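Local coordinates for Pre-mRNA splicing helicase-like protein (Chaetomium thermophilum, PDB 4RVQ) that probably works as a Brr2-type RNA helicase of the spliceosome, its noncanonical N-terminal PWI domain being a likely site for binding protein or RNA partners, at residues G29-D34 / Y76-L81; H39-S44 / M71-Y76. One frame throughout, in Å; residues are numbered along the deposited sequence. Where two conformers were deposited one is given.

Interaction 1: residues G29-D34 / Y76-L81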
ATOM      1  N   GLY A  29       6.025  -2.549  10.500  1.00  9.19           N
ATOM      2  CA  GLY A  29       6.697  -3.229  11.591  1.00 10.55           C
ATOM      3  C   GLY A  29       8.150  -2.822  11.779  1.00 11.11           C
ATOM      4  O   GLY A  29       8.746  -3.011  12.854  1.00 13.33           O
ATOM      5  N   ARG A  30       8.783  -2.291  10.743  1.00 11.84           N
ATOM      6  CA  ARG A  30      10.138  -1.792  10.902  1.00 13.84           C
ATOM      7  C   ARG A  30      10.194  -0.592  11.814  1.00 14.77           C
ATOM      8  O   ARG A  30      11.219  -0.357  12.435  1.00 18.45           O
ATOM      9  CB  ARG A  30      10.700  -1.419   9.561  1.00 18.03           C
ATOM     10  CG  ARG A  30      10.931  -2.638   8.736  1.00 23.00           C
ATOM     11  CD  ARG A  30      12.049  -2.480   7.737  1.00 27.90           C
ATOM     12  NE  ARG A  30      12.029  -3.612   6.820  1.00 31.26           N
ATOM     13  CZ  ARG A  30      11.313  -3.645   5.695  1.00 33.53           C
ATOM     14  NH1 ARG A  30      10.572  -2.594   5.343  1.00 34.30           N
ATOM     15  NH2 ARG A  30      11.316  -4.728   4.920  1.00 33.55           N
ATOM     16  N   VAL A  31       9.087   0.154  11.905  1.00 13.80           N
ATOM     17  CA  VAL A  31       8.959   1.319  12.771  1.00 14.05           C
ATOM     18  C   VAL A  31       8.254   0.963  14.093  1.00 13.05           C
ATOM     19  O   VAL A  31       8.559   1.559  15.124  1.00 14.77           O
ATOM     20  CB  VAL A  31       8.128   2.451  12.071  1.00 17.11           C
ATOM     21  CG1 VAL A  31       7.865   3.577  13.041  1.00 19.64           C
ATOM     22  CG2 VAL A  31       8.773   2.938  10.818  1.00 20.51           C
ATOM     23  N   TYR A  32       7.309   0.032  14.050  1.00 11.06           N
ATOM     24  CA  TYR A  32       6.507  -0.376  15.194  1.00 11.07           C
ATOM     25  C   TYR A  32       6.675  -1.881  15.376  1.00 11.47           C
ATOM     26  O   TYR A  32       5.913  -2.673  14.823  1.00 11.26           O
ATOM     27  CB  TYR A  32       5.029  -0.040  14.951  1.00 12.02           C
ATOM     28  CG  TYR A  32       4.797   1.450  14.822  1.00 11.55           C
ATOM     29  CD1 TYR A  32       4.729   2.257  15.945  1.00 12.35           C
ATOM     30  CD2 TYR A  32       4.711   2.055  13.583  1.00 12.19           C
ATOM     31  CE1 TYR A  32       4.570   3.637  15.829  1.00 12.41           C
ATOM     32  CE2 TYR A  32       4.544   3.421  13.459  1.00 12.54           C
ATOM     33  CZ  TYR A  32       4.495   4.203  14.569  1.00 12.36           C
ATOM     34  OH  TYR A  32       4.335   5.562  14.449  1.00 13.49           O
ATOM     35  N   PRO A  33       7.688  -2.302  16.131  1.00 11.82           N
ATOM     36  CA  PRO A  33       7.957  -3.746  16.240  1.00 13.13           C
ATOM     37  C   PRO A  33       6.919  -4.530  17.042  1.00 12.93           C
ATOM     38  O   PRO A  33       6.876  -5.749  16.923  1.00 13.14           O
ATOM     39  CB  PRO A  33       9.317  -3.773  16.951  1.00 16.69           C
ATOM     40  CG  PRO A  33       9.346  -2.472  17.731  1.00 17.87           C
ATOM     41  CD  PRO A  33       8.705  -1.483  16.813  1.00 15.33           C
ATOM     42  N   ASP A  34       6.084  -3.866  17.816  1.00 11.65           N
ATOM     43  CA  ASP A  34       5.080  -4.584  18.587  1.00 11.72           C
ATOM     44  C   ASP A  34       4.063  -5.206  17.675  1.00 10.21           C
ATOM     45  O   ASP A  34       3.537  -4.551  16.777  1.00 10.17           O
ATOM     46  CB  ASP A  34       4.378  -3.649  19.570  1.00 13.51           C
ATOM     47  CG  ASP A  34       3.346  -4.369  20.379  1.00 13.86           C
ATOM     48  OD1 ASP A  34       3.738  -5.223  21.228  1.00 16.29           O
ATOM     49  OD2 ASP A  34       2.154  -4.134  20.136  1.00 13.23           O
ATOM     50  N   TYR A  76       3.520  11.534  13.345  1.00  9.98           N
ATOM     51  CA  TYR A  76       4.116  12.760  12.775  1.00 10.13           C
ATOM     52  C   TYR A  76       5.593  12.565  12.495  1.00 10.55           C
ATOM     53  O   TYR A  76       6.341  13.551  12.358  1.00 12.79           O
ATOM     54  CB  TYR A  76       3.828  13.964  13.680  1.00  9.10           C
ATOM     55  CG  TYR A  76       2.363  14.121  14.008  1.00  9.44           C
ATOM     56  CD1 TYR A  76       1.450  14.384  13.019  1.00 10.03           C
ATOM     57  CD2 TYR A  76       1.884  13.911  15.296  1.00  8.67           C
ATOM     58  CE1 TYR A  76       0.126  14.478  13.274  1.00  9.28           C
ATOM     59  CE2 TYR A  76       0.548  14.017  15.569  1.00  9.59           C
ATOM     60  CZ  TYR A  76      -0.335  14.285  14.561  1.00  9.71           C
ATOM     61  OH  TYR A  76      -1.672  14.423  14.812  1.00 10.71           O
ATOM     62  N   GLU A  77       5.981  11.310  12.299  0.85  9.39           N
ATOM     63  CA  GLU A  77       7.308  10.994  11.883  0.85 10.01           C
ATOM     64  C   GLU A  77       7.228  10.006  10.709  0.85  9.03           C
ATOM     65  O   GLU A  77       6.175   9.663  10.222  0.85  9.26           O
ATOM     66  CB  GLU A  77       8.122  10.422  13.031  0.85 16.79           C
ATOM     67  CG  GLU A  77       8.413  11.479  14.095  0.85 24.28           C
ATOM     68  CD  GLU A  77       8.901  10.911  15.394  0.85 33.94           C
ATOM     69  OE1 GLU A  77       8.998   9.675  15.518  0.85 38.10           O
ATOM     70  OE2 GLU A  77       9.186  11.713  16.291  0.85 39.69           O
ATOM     71  N   HIS A  78       8.382   9.597  10.220  1.00 13.69           N
ATOM     72  CA  HIS A  78       8.367   8.574   9.185  0.62 14.57           C
ATOM     73  C   HIS A  78       7.661   9.139   7.911  1.00 13.54           C
ATOM     74  O   HIS A  78       6.952   8.386   7.243  1.00 12.32           O
ATOM     75  CB  HIS A  78       7.640   7.274   9.694  0.62 15.27           C
ATOM     76  CG  HIS A  78       7.948   6.914  11.124  0.62 15.87           C
ATOM     77  ND1 HIS A  78       9.215   6.590  11.549  0.62 17.14           N
ATOM     78  CD2 HIS A  78       7.169   6.894  12.238  0.62 17.74           C
ATOM     79  CE1 HIS A  78       9.208   6.365  12.850  0.62 19.67           C
ATOM     80  NE2 HIS A  78       7.976   6.540  13.294  0.62 21.04           N
ATOM     81  N   HIS A  79       7.831  10.420   7.582  1.00 14.62           N
ATOM     82  CA  HIS A  79       7.122  10.986   6.433  1.00 13.76           C
ATOM     83  C   HIS A  79       7.457  10.283   5.114  1.00 11.79           C
ATOM     84  O   HIS A  79       6.615  10.164   4.225  1.00 11.28           O
ATOM     85  CB  HIS A  79       7.336  12.511   6.284  1.00 15.11           C
ATOM     86  CG  HIS A  79       6.334  13.108   5.368  1.00 17.42           C
ATOM     87  ND1 HIS A  79       5.088  13.517   5.795  1.00 19.77           N
ATOM     88  CD2 HIS A  79       6.337  13.230   4.020  1.00 17.32           C
ATOM     89  CE1 HIS A  79       4.390  13.927   4.745  1.00 19.11           C
ATOM     90  NE2 HIS A  79       5.130  13.782   3.663  1.00 19.63           N
ATOM     91  N   GLU A  80       8.683   9.826   4.970  1.00 13.03           N
ATOM     92  CA  GLU A  80       9.044   9.114   3.741  0.60 11.98           C
ATOM     93  C   GLU A  80       8.187   7.852   3.561  1.00 10.82           C
ATOM     94  O   GLU A  80       7.757   7.527   2.448  1.00 10.71           O
ATOM     95  CB  GLU A  80      10.538   8.788   3.694  0.60 13.33           C
ATOM     96  CG  GLU A  80      11.423  10.022   3.530  0.60 16.85           C
ATOM     97  CD  GLU A  80      12.850   9.681   3.162  0.60 21.89           C
ATOM     98  OE1 GLU A  80      13.213   8.488   3.138  0.60 23.66           O
ATOM     99  OE2 GLU A  80      13.616  10.624   2.885  0.60 23.96           O
ATOM    100  N   LEU A  81       7.924   7.132   4.649  1.00 11.46           N
ATOM    101  CA  LEU A  81       7.077   5.941   4.571  1.00 11.89           C
ATOM    102  C   LEU A  81       5.660   6.374   4.237  1.00 10.49           C
ATOM    103  O   LEU A  81       4.995   5.781   3.378  1.00 10.60           O
ATOM    104  CB  LEU A  81       7.166   5.147   5.868  1.00 12.74           C
ATOM    105  CG  LEU A  81       6.224   3.949   5.944  1.00 14.97           C
ATOM    106  CD1 LEU A  81       6.426   2.998   4.768  1.00 15.05           C
ATOM    107  CD2 LEU A  81       6.487   3.192   7.229  1.00 18.19           C
TER

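Interaction 2: residues H39-S44 / M71-Y76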
ATOM      1  N   HIS A  39      -0.140  -4.358  13.752  1.00  8.05           N
ATOM      2  CA  HIS A  39      -1.310  -4.879  13.084  1.00  8.34           C
ATOM      3  C   HIS A  39      -2.442  -3.829  13.083  1.00  7.46           C
ATOM      4  O   HIS A  39      -3.112  -3.639  12.063  1.00  7.99           O
ATOM      5  CB  HIS A  39      -1.779  -6.195  13.678  1.00  9.18           C
ATOM      6  CG  HIS A  39      -2.881  -6.793  12.865  1.00  9.10           C
ATOM      7  ND1 HIS A  39      -4.217  -6.535  13.093  1.00 10.46           N
ATOM      8  CD2 HIS A  39      -2.842  -7.521  11.722  1.00 10.39           C
ATOM      9  CE1 HIS A  39      -4.953  -7.131  12.172  1.00 11.21           C
ATOM     10  NE2 HIS A  39      -4.144  -7.750  11.335  1.00 11.27           N
ATOM     11  N   ASP A  40      -2.663  -3.162  14.227  1.00  7.73           N
ATOM     12  CA  ASP A  40      -3.634  -2.077  14.251  1.00  8.73           C
ATOM     13  C   ASP A  40      -3.336  -1.055  13.166  1.00  8.16           C
ATOM     14  O   ASP A  40      -4.244  -0.601  12.465  1.00  8.72           O
ATOM     15  CB  ASP A  40      -3.568  -1.329  15.580  1.00  8.23           C
ATOM     16  CG  ASP A  40      -4.289  -2.006  16.738  1.00  9.50           C
ATOM     17  OD1 ASP A  40      -4.973  -3.030  16.544  1.00 10.94           O
ATOM     18  OD2 ASP A  40      -4.128  -1.479  17.858  1.00 11.60           O
ATOM     19  N   LYS A  41      -2.063  -0.654  13.054  1.00  7.18           N
ATOM     20  CA  LYS A  41      -1.702   0.383  12.114  1.00  7.37           C
ATOM     21  C   LYS A  41      -1.863  -0.093  10.668  1.00  7.04           C
ATOM     22  O   LYS A  41      -2.154   0.711   9.787  1.00  7.71           O
ATOM     23  CB  LYS A  41      -0.309   0.913  12.406  1.00  8.34           C
ATOM     24  CG  LYS A  41      -0.229   1.675  13.747  1.00 10.97           C
ATOM     25  CD  LYS A  41       0.996   2.537  13.957  1.00 11.99           C
ATOM     26  CE  LYS A  41       1.042   3.240  15.277  1.00 12.84           C
ATOM     27  NZ  LYS A  41      -0.034   4.265  15.463  1.00 12.30           N
ATOM     28  N   THR A  42      -1.673  -1.385  10.409  1.00  7.22           N
ATOM     29  CA  THR A  42      -1.892  -1.943   9.087  1.00  7.42           C
ATOM     30  C   THR A  42      -3.367  -1.817   8.707  1.00  7.40           C
ATOM     31  O   THR A  42      -3.701  -1.356   7.621  1.00  7.54           O
ATOM     32  CB  THR A  42      -1.420  -3.399   9.026  1.00  7.60           C
ATOM     33  OG1 THR A  42      -0.034  -3.477   9.349  1.00  7.81           O
ATOM     34  CG2 THR A  42      -1.633  -4.024   7.684  1.00  8.44           C
ATOM     35  N   THR A  43      -4.241  -2.253   9.599  1.00  7.97           N
ATOM     36  CA  THR A  43      -5.672  -2.143   9.364  1.00  9.04           C
ATOM     37  C   THR A  43      -6.096  -0.698   9.106  1.00  7.99           C
ATOM     38  O   THR A  43      -6.823  -0.406   8.147  1.00  8.33           O
ATOM     39  CB  THR A  43      -6.446  -2.724  10.574  1.00 10.01           C
ATOM     40  OG1 THR A  43      -6.077  -4.090  10.724  1.00 11.04           O
ATOM     41  CG2 THR A  43      -7.936  -2.626  10.367  1.00 11.69           C
ATOM     42  N   SER A  44      -5.605   0.192   9.957  1.00  7.97           N
ATOM     43  CA  SER A  44      -5.951   1.602   9.802  0.76  8.98           C
ATOM     44  C   SER A  44      -5.386   2.199   8.512  1.00  7.25           C
ATOM     45  O   SER A  44      -6.074   2.944   7.803  1.00  8.65           O
ATOM     46  CB  SER A  44      -5.454   2.407  10.976  0.76 10.40           C
ATOM     47  OG  SER A  44      -6.102   1.998  12.156  0.76 11.42           O
ATOM     48  N   MET A  71      -0.371  10.698   8.401  1.00 10.39           N
ATOM     49  CA  MET A  71       0.717  11.302   9.153  1.00 10.42           C
ATOM     50  C   MET A  71       0.472  11.122  10.660  1.00 10.29           C
ATOM     51  O   MET A  71       1.409  10.868  11.412  1.00 10.92           O
ATOM     52  CB  MET A  71       0.873  12.784   8.812  1.00 11.37           C
ATOM     53  CG  MET A  71       1.452  12.987   7.403  1.00 11.22           C
ATOM     54  SD  MET A  71       1.791  14.695   6.943  1.00 13.04           S
ATOM     55  CE  MET A  71       0.121  15.412   7.038  1.00 15.07           C
ATOM     56  N   GLU A  72      -0.769  11.310  11.112  1.00 11.18           N
ATOM     57  CA  GLU A  72      -1.098  11.095  12.505  1.00 11.65           C
ATOM     58  C   GLU A  72      -0.907   9.620  12.911  1.00 11.28           C
ATOM     59  O   GLU A  72      -0.413   9.345  13.999  1.00 12.04           O
ATOM     60  CB  GLU A  72      -2.530  11.510  12.771  1.00 14.38           C
ATOM     61  CG  GLU A  72      -2.923  11.329  14.242  1.00 18.56           C
ATOM     62  CD  GLU A  72      -4.312  11.829  14.580  1.00 24.25           C
ATOM     63  OE1 GLU A  72      -4.955  11.277  15.516  0.63 25.49           O
ATOM     64  OE2 GLU A  72      -4.787  12.778  13.926  1.00 26.04           O
ATOM     65  N   LEU A  73      -1.256   8.696  12.018  1.00 11.62           N
ATOM     66  CA  LEU A  73      -1.120   7.282  12.313  1.00  9.95           C
ATOM     67  C   LEU A  73       0.332   6.932  12.602  1.00 10.17           C
ATOM     68  O   LEU A  73       0.627   6.045  13.420  1.00 10.92           O
ATOM     69  CB  LEU A  73      -1.645   6.463  11.137  1.00 10.20           C
ATOM     70  CG  LEU A  73      -1.681   4.950  11.338  1.00  9.32           C
ATOM     71  CD1 LEU A  73      -2.742   4.582  12.432  1.00 10.80           C
ATOM     72  CD2 LEU A  73      -2.019   4.239  10.028  1.00  9.81           C
ATOM     73  N   PHE A  74       1.245   7.622  11.929  1.00  9.82           N
ATOM     74  CA  PHE A  74       2.680   7.407  12.050  0.66  9.71           C
ATOM     75  C   PHE A  74       3.318   8.428  13.017  1.00  9.47           C
ATOM     76  O   PHE A  74       4.526   8.667  12.950  1.00  9.94           O
ATOM     77  CB  PHE A  74       3.334   7.412  10.661  0.66  9.67           C
ATOM     78  CG  PHE A  74       3.094   6.127   9.891  0.66  9.20           C
ATOM     79  CD1 PHE A  74       1.965   5.966   9.084  0.66  9.55           C
ATOM     80  CD2 PHE A  74       3.989   5.066   9.990  0.66  9.83           C
ATOM     81  CE1 PHE A  74       1.753   4.763   8.416  0.66 11.27           C
ATOM     82  CE2 PHE A  74       3.784   3.881   9.312  0.66 10.90           C
ATOM     83  CZ  PHE A  74       2.675   3.730   8.533  0.66 13.15           C
ATOM     84  N   ASP A  75       2.511   9.007  13.912  1.00  9.63           N
ATOM     85  CA  ASP A  75       3.067   9.827  15.000  1.00 10.33           C
ATOM     86  C   ASP A  75       3.899  11.019  14.510  1.00 10.11           C
ATOM     87  O   ASP A  75       4.824  11.490  15.204  1.00 11.78           O
ATOM     88  CB  ASP A  75       3.872   8.956  15.961  1.00 11.28           C
ATOM     89  CG  ASP A  75       3.015   7.914  16.626  1.00 13.15           C
ATOM     90  OD1 ASP A  75       1.913   8.269  17.102  1.00 15.20           O
ATOM     91  OD2 ASP A  75       3.430   6.738  16.694  1.00 14.60           O
ATOM     92  N   TYR A  76       3.520  11.534  13.345  1.00  9.98           N
ATOM     93  CA  TYR A  76       4.116  12.760  12.775  1.00 10.13           C
ATOM     94  C   TYR A  76       5.593  12.565  12.495  1.00 10.55           C
ATOM     95  O   TYR A  76       6.341  13.551  12.358  1.00 12.79           O
ATOM     96  CB  TYR A  76       3.828  13.964  13.680  1.00  9.10           C
ATOM     97  CG  TYR A  76       2.363  14.121  14.008  1.00  9.44           C
ATOM     98  CD1 TYR A  76       1.450  14.384  13.019  1.00 10.03           C
ATOM     99  CD2 TYR A  76       1.884  13.911  15.296  1.00  8.67           C
ATOM    100  CE1 TYR A  76       0.126  14.478  13.274  1.00  9.28           C
ATOM    101  CE2 TYR A  76       0.548  14.017  15.569  1.00  9.59           C
ATOM    102  CZ  TYR A  76      -0.335  14.285  14.561  1.00  9.71           C
ATOM    103  OH  TYR A  76      -1.672  14.423  14.812  1.00 10.71           O
TER
HETATM  104  O   HOH W   1       1.199   5.371  17.786  1.00 20.84           O
HETATM  105  O   HOH W   2      -0.788   7.124  16.200  1.00 39.21           O

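Interaction 1: residues G29-D34 / Y76-L81
Val31 places CG1 anti to its backbone N (chi1 173°) and so sends that methyl across to His78, whose imidazole is brought forward to meet it by a CG lying anti to the carbonyl carbon. The two side chains meet head-on, and CG1 sits over one face of the imidazole, displaced toward its rim, in a CH-pi contact. His78 was deposited in two conformers, and the closeness of the methyl in this one is doubtful. The other face of the imidazole is backed by its neighbour, with Glu77 CB 3.7 Å above the ring plane. CG1 also lies over a face of the Tyr32 ring, so one methyl wedges between two aromatic side chains. A beta-branched valine suits this place because its second methyl, CG2, is left to meet Leu81 CD2 at 4.3 Å.

Tyr32 joins from the side: its ring is inclined at 72° to the imidazole, in neither a stack nor a T, and Tyr32 OH comes within 3.8 Å of His78 CD2. That hydroxyl is committed elsewhere, in a hydrogen bond to Asp75. No hydrogen bond crosses between the segments, which bury 152 Å² in all.

His78, with a positive phi, is the N-cap residue of helix 79-87, and Asp34 caps the start of helix 35-50 by binding Ile37 N. The contact is thus a small surface packing of the loop before helix 35-50 on the start of helix 79-87, in an all-helical PWI-like domain.

Interaction 2: residues H39-S44 / M71-Y76
Leu73 carries the dry half of this contact, fitting its isobutyl group against the side of helix 35-50. With CG anti to the backbone N (chi1 -175°), it sends both methyls to that helix: CD2 rests on the backbone, 3.5 Å from Lys41 O, while CD1 lies 3.8 Å from Ser44 CB. Lys41 CG adds apolar cover, and the lysine and leucine side chains run alongside one another, pointing opposite ways. A forked aliphatic group suits a place shared by a methylene, a small serine and a carbonyl, and a residue as small as serine is consistent with the close approach of the leucine.

Lys41 leaves its helix with CG beside the backbone N, runs extended through chi2 and chi3, and turns at chi4 (-65°), which brings its ammonium group to the end of helix 63-73. NZ gives a hydrogen bond of 2.8 Å to Leu73 O, in the carbonyl plane with a C=O...N angle of 152°. This carbonyl belongs to a helix terminus closed by a Schellman motif: Tyr76 N bonds to Met71 O and Asp75 N to Glu72 O, with Asp75 as the C-prime residue at positive phi. A positive charge here probably also suits the negative end of the helix dipole.

Beyond this bond the contact is wet. Asp75 OD2 stays 4.4 Å from Lys41 NZ, too far for a salt bridge, and one water links them, 2.9 Å from NZ. A second water, more weakly bound to NZ, reaches Glu72 O and Asp75 OD1. Replacing Lys41 with a methionine would probably leave Leu73 O without its cross-helix donor and the Asp75 carboxylate without the charge it faces through water. Tyr32, outside both segments, hydrogen-bonds Asp75 OD2 through its hydroxyl and lends its ring to the same ammonium group as a cation-pi partner.

In the fold
The centres of interaction 1 and interaction 2 lie about 8 Å apart on the same side of the domain, and Tyr76 belongs to both. Tyr32 connects the two: its OH stands 2.7 Å from Asp75 OD2, a probable hydrogen bond, while its ring also serves Lys41. The carboxylate at the end of helix 63-73 is thereby tied to the loop before helix 35-50. Packing contacts run alongside, with Leu81 CD2 3.5 Å from Phe74 CE2 and His79 CE1 3.5 Å from Met71 SD. Together the contacts bring the short turn between helices 63-73 and 79-87 against helix 35-50 and its preceding loop.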